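Local coordinates for VirX1 (Cyanophage Syn10, PDB 6QGM), which is a viral halogenase that iodinates diverse substrates and belongs to the flavin-dependent tryptophan halogenase family, at residues Asn72-Phe84 and Lys88-Leu100. Residues are numbered along the deposited sequence; the frame is centred on the assembly and turned at random.
Sequences NATYKNSIRFTNF and KGEVFEYPFGPSL
Strands 78-82 and 91-95 form an antiparallel hairpin, with two-way backbone hydrogen bonds at Ile79-Tyr94 and Phe81-Phe92; Asn83 N to Glu90 O and Phe96 N to Asn77 O extend the pairing at either end. On the face bearing Ser78, Arg80, Thr82, Val91 and Glu93, Val91 CG1 packs against Arg80 CG at 3.5 Å, while the polar ends of Arg80, Glu93 and Ser78 join. Arg80 makes a side-on salt bridge in which NE and NH2 both donate to Glu93 OE2, each at 2.8 Å; OE2 stays in the guanidinium plane although the guanidinium and carboxylate planes stand 85° apart. The other carboxylate oxygen, Glu93 OE1, accepts from Ser78 OG at 2.9 Å through its anti lone pair, so both oxygens are held. On the reverse face, Phe81 CB makes a CH-pi contact over the Phe92 ring, 3.7 Å from its centroid, and the two rings, tilted by 30°, are slid well apart. With chi1 at 64°, Phe92 turns its ring across toward Phe81. Near the turn, Asn83 OD1 accepts a hydrogen bond from Gly89 N, which lies in the plane of the side-chain carbonyl. Strand 91-95 is outermost in its sheet within the chain; strand 78-82 lies between it and parallel strand 270-275, while helix 137-143 packs against Ser78, Glu93 and Pro95.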
loop_
_atom_site.group_PDB
_atom_site.type_symbol
_atom_site.label_atom_id
_atom_site.label_comp_id
_atom_site.label_asym_id
_atom_site.label_seq_id
_atom_site.Cartn_x
_atom_site.Cartn_y
_atom_site.Cartn_z
ATOM N N ASN B 72 2.826 -1.873 -45.125
ATOM C CA ASN B 72 1.419 -2.312 -45.311
ATOM C C ASN B 72 0.610 -2.040 -44.045
ATOM O O ASN B 72 -0.279 -2.859 -43.717
ATOM C CB ASN B 72 1.333 -3.794 -45.675
ATOM C CG ASN B 72 1.775 -4.049 -47.090
ATOM O OD1 ASN B 72 1.159 -3.558 -48.020
ATOM N ND2 ASN B 72 2.849 -4.793 -47.258
ATOM N N ALA B 73 0.883 -0.927 -43.367
ATOM C CA ALA B 73 0.264 -0.608 -42.067
ATOM C C ALA B 73 -1.168 -0.153 -42.320
ATOM O O ALA B 73 -1.440 0.406 -43.400
ATOM C CB ALA B 73 1.058 0.444 -41.335
ATOM N N THR B 74 -2.054 -0.437 -41.372
ATOM C CA THR B 74 -3.409 0.150 -41.283
ATOM C C THR B 74 -3.592 0.672 -39.863
ATOM O O THR B 74 -2.676 0.454 -39.040
ATOM C CB THR B 74 -4.489 -0.848 -41.721
ATOM O OG1 THR B 74 -4.604 -1.865 -40.725
ATOM C CG2 THR B 74 -4.201 -1.456 -43.074
ATOM N N TYR B 75 -4.708 1.362 -39.619
ATOM C CA TYR B 75 -5.044 2.011 -38.324
ATOM C C TYR B 75 -5.849 1.042 -37.461
ATOM O O TYR B 75 -6.517 0.143 -37.997
ATOM C CB TYR B 75 -5.802 3.326 -38.545
ATOM C CG TYR B 75 -4.939 4.488 -38.961
ATOM C CD1 TYR B 75 -3.990 5.006 -38.093
ATOM C CD2 TYR B 75 -5.079 5.091 -40.198
ATOM C CE1 TYR B 75 -3.201 6.090 -38.440
ATOM C CE2 TYR B 75 -4.299 6.178 -40.555
ATOM C CZ TYR B 75 -3.357 6.675 -39.676
ATOM O OH TYR B 75 -2.570 7.731 -40.007
ATOM N N LYS B 76 -5.774 1.259 -36.150
ATOM C CA LYS B 76 -6.423 0.419 -35.114
ATOM C C LYS B 76 -6.967 1.314 -33.989
ATOM O O LYS B 76 -6.156 1.983 -33.313
ATOM C CB LYS B 76 -5.399 -0.571 -34.575
ATOM C CG LYS B 76 -5.945 -1.557 -33.558
ATOM C CD LYS B 76 -4.866 -2.094 -32.651
ATOM C CE LYS B 76 -5.428 -2.833 -31.469
ATOM N NZ LYS B 76 -4.344 -3.192 -30.535
ATOM N N ASN B 77 -8.284 1.288 -33.779
ATOM C CA ASN B 77 -8.989 2.181 -32.826
ATOM C C ASN B 77 -9.488 1.391 -31.607
ATOM O O ASN B 77 -9.861 2.039 -30.612
ATOM C CB ASN B 77 -10.128 2.914 -33.539
ATOM C CG ASN B 77 -9.617 3.973 -34.488
ATOM O OD1 ASN B 77 -9.075 3.648 -35.542
ATOM N ND2 ASN B 77 -9.755 5.236 -34.107
ATOM N N SER B 78 -9.475 0.061 -31.659
ATOM C CA SER B 78 -10.078 -0.819 -30.634
ATOM C C SER B 78 -9.555 -2.252 -30.777
ATOM O O SER B 78 -9.171 -2.643 -31.897
ATOM C CB SER B 78 -11.589 -0.780 -30.739
ATOM O OG SER B 78 -12.186 -1.511 -29.675
ATOM N N ILE B 79 -9.544 -3.001 -29.670
ATOM C CA ILE B 79 -9.519 -4.495 -29.673
ATOM C C ILE B 79 -10.966 -4.964 -29.543
ATOM O O ILE B 79 -11.646 -4.558 -28.587
ATOM C CB ILE B 79 -8.655 -5.083 -28.547
ATOM C CG1 ILE B 79 -7.271 -4.437 -28.483
ATOM C CG2 ILE B 79 -8.549 -6.586 -28.711
ATOM C CD1 ILE B 79 -6.412 -4.950 -27.349
ATOM N N ARG B 80 -11.405 -5.808 -30.469
ATOM C CA ARG B 80 -12.769 -6.385 -30.495
ATOM C C ARG B 80 -12.692 -7.824 -29.974
ATOM O O ARG B 80 -11.781 -8.552 -30.385
ATOM C CB ARG B 80 -13.312 -6.313 -31.921
ATOM C CG ARG B 80 -14.572 -7.125 -32.144
ATOM C CD ARG B 80 -15.182 -6.795 -33.482
ATOM N NE ARG B 80 -15.554 -5.391 -33.497
ATOM C CZ ARG B 80 -15.663 -4.639 -34.580
ATOM N NH1 ARG B 80 -15.445 -5.148 -35.773
ATOM N NH2 ARG B 80 -15.998 -3.367 -34.467
ATOM N N PHE B 81 -13.618 -8.209 -29.097
ATOM C CA PHE B 81 -13.727 -9.574 -28.517
ATOM C C PHE B 81 -15.036 -10.204 -28.991
ATOM O O PHE B 81 -16.112 -9.914 -28.430
ATOM C CB PHE B 81 -13.608 -9.515 -26.993
ATOM C CG PHE B 81 -12.273 -8.989 -26.524
ATOM C CD1 PHE B 81 -11.142 -9.796 -26.545
ATOM C CD2 PHE B 81 -12.133 -7.675 -26.093
ATOM C CE1 PHE B 81 -9.913 -9.303 -26.128
ATOM C CE2 PHE B 81 -10.905 -7.187 -25.667
ATOM C CZ PHE B 81 -9.796 -7.999 -25.690
ATOM N N THR B 82 -14.922 -11.036 -30.023
ATOM C CA THR B 82 -16.005 -11.914 -30.531
ATOM C C THR B 82 -15.904 -13.267 -29.821
ATOM O O THR B 82 -14.784 -13.777 -29.680
ATOM C CB THR B 82 -15.939 -12.047 -32.056
ATOM O OG1 THR B 82 -15.914 -10.719 -32.607
ATOM C CG2 THR B 82 -17.078 -12.861 -32.631
ATOM N N ASN B 83 -17.039 -13.772 -29.338
ATOM C CA ASN B 83 -17.259 -15.177 -28.887
ATOM C C ASN B 83 -16.665 -15.431 -27.489
ATOM O O ASN B 83 -16.639 -16.585 -27.095
ATOM C CB ASN B 83 -16.702 -16.164 -29.920
ATOM C CG ASN B 83 -17.554 -17.400 -30.086
ATOM O OD1 ASN B 83 -18.769 -17.314 -30.117
ATOM N ND2 ASN B 83 -16.934 -18.555 -30.218
ATOM N N PHE B 84 -16.283 -14.396 -26.736
ATOM C CA PHE B 84 -15.499 -14.519 -25.480
ATOM C C PHE B 84 -16.388 -14.629 -24.237
ATOM O O PHE B 84 -15.943 -15.264 -23.261
ATOM C CB PHE B 84 -14.538 -13.346 -25.296
ATOM C CG PHE B 84 -13.098 -13.702 -25.561
ATOM C CD1 PHE B 84 -12.568 -13.593 -26.838
ATOM C CD2 PHE B 84 -12.279 -14.148 -24.534
ATOM C CE1 PHE B 84 -11.250 -13.931 -27.082
ATOM C CE2 PHE B 84 -10.957 -14.478 -24.779
ATOM C CZ PHE B 84 -10.446 -14.381 -26.057
ATOM N N LYS B 88 -21.272 -17.377 -28.398
ATOM C CA LYS B 88 -22.462 -17.272 -29.289
ATOM C C LYS B 88 -22.346 -16.059 -30.218
ATOM O O LYS B 88 -23.382 -15.503 -30.573
ATOM C CB LYS B 88 -23.731 -17.187 -28.441
ATOM C CG LYS B 88 -24.099 -18.453 -27.681
ATOM C CD LYS B 88 -25.246 -18.204 -26.737
ATOM C CE LYS B 88 -26.110 -19.416 -26.485
ATOM N NZ LYS B 88 -27.225 -19.048 -25.589
ATOM N N GLY B 89 -21.125 -15.686 -30.620
ATOM C CA GLY B 89 -20.845 -14.614 -31.594
ATOM C C GLY B 89 -21.015 -13.220 -31.011
ATOM O O GLY B 89 -20.850 -12.245 -31.773
ATOM N N GLU B 90 -21.350 -13.093 -29.722
ATOM C CA GLU B 90 -21.478 -11.788 -29.023
ATOM C C GLU B 90 -20.133 -11.055 -29.080
ATOM O O GLU B 90 -19.073 -11.726 -29.028
ATOM C CB GLU B 90 -21.935 -11.962 -27.567
ATOM C CG GLU B 90 -20.888 -12.586 -26.653
ATOM C CD GLU B 90 -20.661 -14.078 -26.820
ATOM O OE1 GLU B 90 -21.603 -14.792 -27.263
ATOM O OE2 GLU B 90 -19.548 -14.529 -26.490
ATOM N N VAL B 91 -20.193 -9.722 -29.135
ATOM C CA VAL B 91 -19.023 -8.830 -29.369
ATOM C C VAL B 91 -18.993 -7.742 -28.295
ATOM O O VAL B 91 -20.048 -7.268 -27.895
ATOM C CB VAL B 91 -19.082 -8.214 -30.776
ATOM C CG1 VAL B 91 -17.842 -7.386 -31.061
ATOM C CG2 VAL B 91 -19.279 -9.268 -31.846
ATOM N N PHE B 92 -17.800 -7.375 -27.858
ATOM C CA PHE B 92 -17.562 -6.175 -27.033
ATOM C C PHE B 92 -16.200 -5.601 -27.407
ATOM O O PHE B 92 -15.376 -6.328 -27.984
ATOM C CB PHE B 92 -17.745 -6.492 -25.552
ATOM C CG PHE B 92 -16.791 -7.487 -24.947
ATOM C CD1 PHE B 92 -15.598 -7.073 -24.371
ATOM C CD2 PHE B 92 -17.122 -8.826 -24.868
ATOM C CE1 PHE B 92 -14.737 -7.984 -23.769
ATOM C CE2 PHE B 92 -16.261 -9.734 -24.270
ATOM C CZ PHE B 92 -15.067 -9.314 -23.734
ATOM N N GLU B 93 -16.004 -4.310 -27.134
ATOM C CA GLU B 93 -14.767 -3.593 -27.508
ATOM C C GLU B 93 -14.016 -3.195 -26.237
ATOM O O GLU B 93 -14.657 -2.993 -25.175
ATOM C CB GLU B 93 -15.108 -2.377 -28.359
ATOM C CG GLU B 93 -16.099 -2.663 -29.476
ATOM C CD GLU B 93 -15.531 -3.050 -30.834
ATOM O OE1 GLU B 93 -14.287 -2.939 -31.035
ATOM O OE2 GLU B 93 -16.345 -3.459 -31.703
ATOM N N TYR B 94 -12.691 -3.155 -26.357
ATOM C CA TYR B 94 -11.773 -2.319 -25.545
ATOM C C TYR B 94 -11.225 -1.256 -26.489
ATOM O O TYR B 94 -10.221 -1.485 -27.155
ATOM C CB TYR B 94 -10.671 -3.173 -24.909
ATOM C CG TYR B 94 -9.721 -2.431 -24.008
ATOM C CD1 TYR B 94 -10.074 -1.206 -23.463
ATOM C CD2 TYR B 94 -8.469 -2.945 -23.690
ATOM C CE1 TYR B 94 -9.218 -0.520 -22.614
ATOM C CE2 TYR B 94 -7.606 -2.275 -22.838
ATOM C CZ TYR B 94 -7.980 -1.053 -22.307
ATOM O OH TYR B 94 -7.163 -0.359 -21.465
ATOM N N PRO B 95 -11.911 -0.091 -26.619
ATOM C CA PRO B 95 -11.463 0.993 -27.497
ATOM C C PRO B 95 -10.317 1.768 -26.846
ATOM O O PRO B 95 -10.260 1.759 -25.643
ATOM C CB PRO B 95 -12.713 1.862 -27.617
ATOM C CG PRO B 95 -13.358 1.716 -26.269
ATOM C CD PRO B 95 -13.143 0.265 -25.900
ATOM N N PHE B 96 -9.451 2.418 -27.627
ATOM C CA PHE B 96 -8.323 3.240 -27.115
ATOM C C PHE B 96 -8.867 4.576 -26.596
ATOM O O PHE B 96 -9.801 5.167 -27.176
ATOM C CB PHE B 96 -7.272 3.452 -28.198
ATOM C CG PHE B 96 -6.391 2.256 -28.416
ATOM C CD1 PHE B 96 -5.567 1.794 -27.402
ATOM C CD2 PHE B 96 -6.383 1.592 -29.631
ATOM C CE1 PHE B 96 -4.745 0.688 -27.596
ATOM C CE2 PHE B 96 -5.562 0.484 -29.826
ATOM C CZ PHE B 96 -4.753 0.018 -28.802
ATOM N N GLY B 97 -8.295 5.033 -25.490
ATOM C CA GLY B 97 -8.728 6.253 -24.799
ATOM C C GLY B 97 -7.878 6.499 -23.563
ATOM O O GLY B 97 -7.613 5.579 -22.791
ATOM N N PRO B 98 -7.520 7.767 -23.272
ATOM C CA PRO B 98 -6.697 8.052 -22.100
ATOM C C PRO B 98 -7.528 7.766 -20.841
ATOM O O PRO B 98 -7.013 7.157 -19.921
ATOM C CB PRO B 98 -6.376 9.539 -22.263
ATOM C CG PRO B 98 -7.588 10.100 -23.015
ATOM C CD PRO B 98 -8.054 8.980 -23.929
ATOM N N SER B 99 -8.806 8.160 -20.880
ATOM C CA SER B 99 -9.750 8.228 -19.731
ATOM C C SER B 99 -11.179 7.989 -20.224
ATOM O O SER B 99 -11.428 8.175 -21.420
ATOM C CB SER B 99 -9.660 9.559 -19.009
ATOM O OG SER B 99 -9.960 10.641 -19.889
ATOM N N LEU B 100 -12.042 7.550 -19.317
ATOM C CA LEU B 100 -13.494 7.369 -19.528
ATOM C C LEU B 100 -14.139 8.748 -19.708
ATOM O O LEU B 100 -13.969 9.589 -18.808
ATOM C CB LEU B 100 -14.099 6.657 -18.307
ATOM C CG LEU B 100 -13.964 5.135 -18.273
ATOM C CD1 LEU B 100 -12.520 4.705 -18.053
ATOM C CD2 LEU B 100 -14.857 4.571 -17.180
#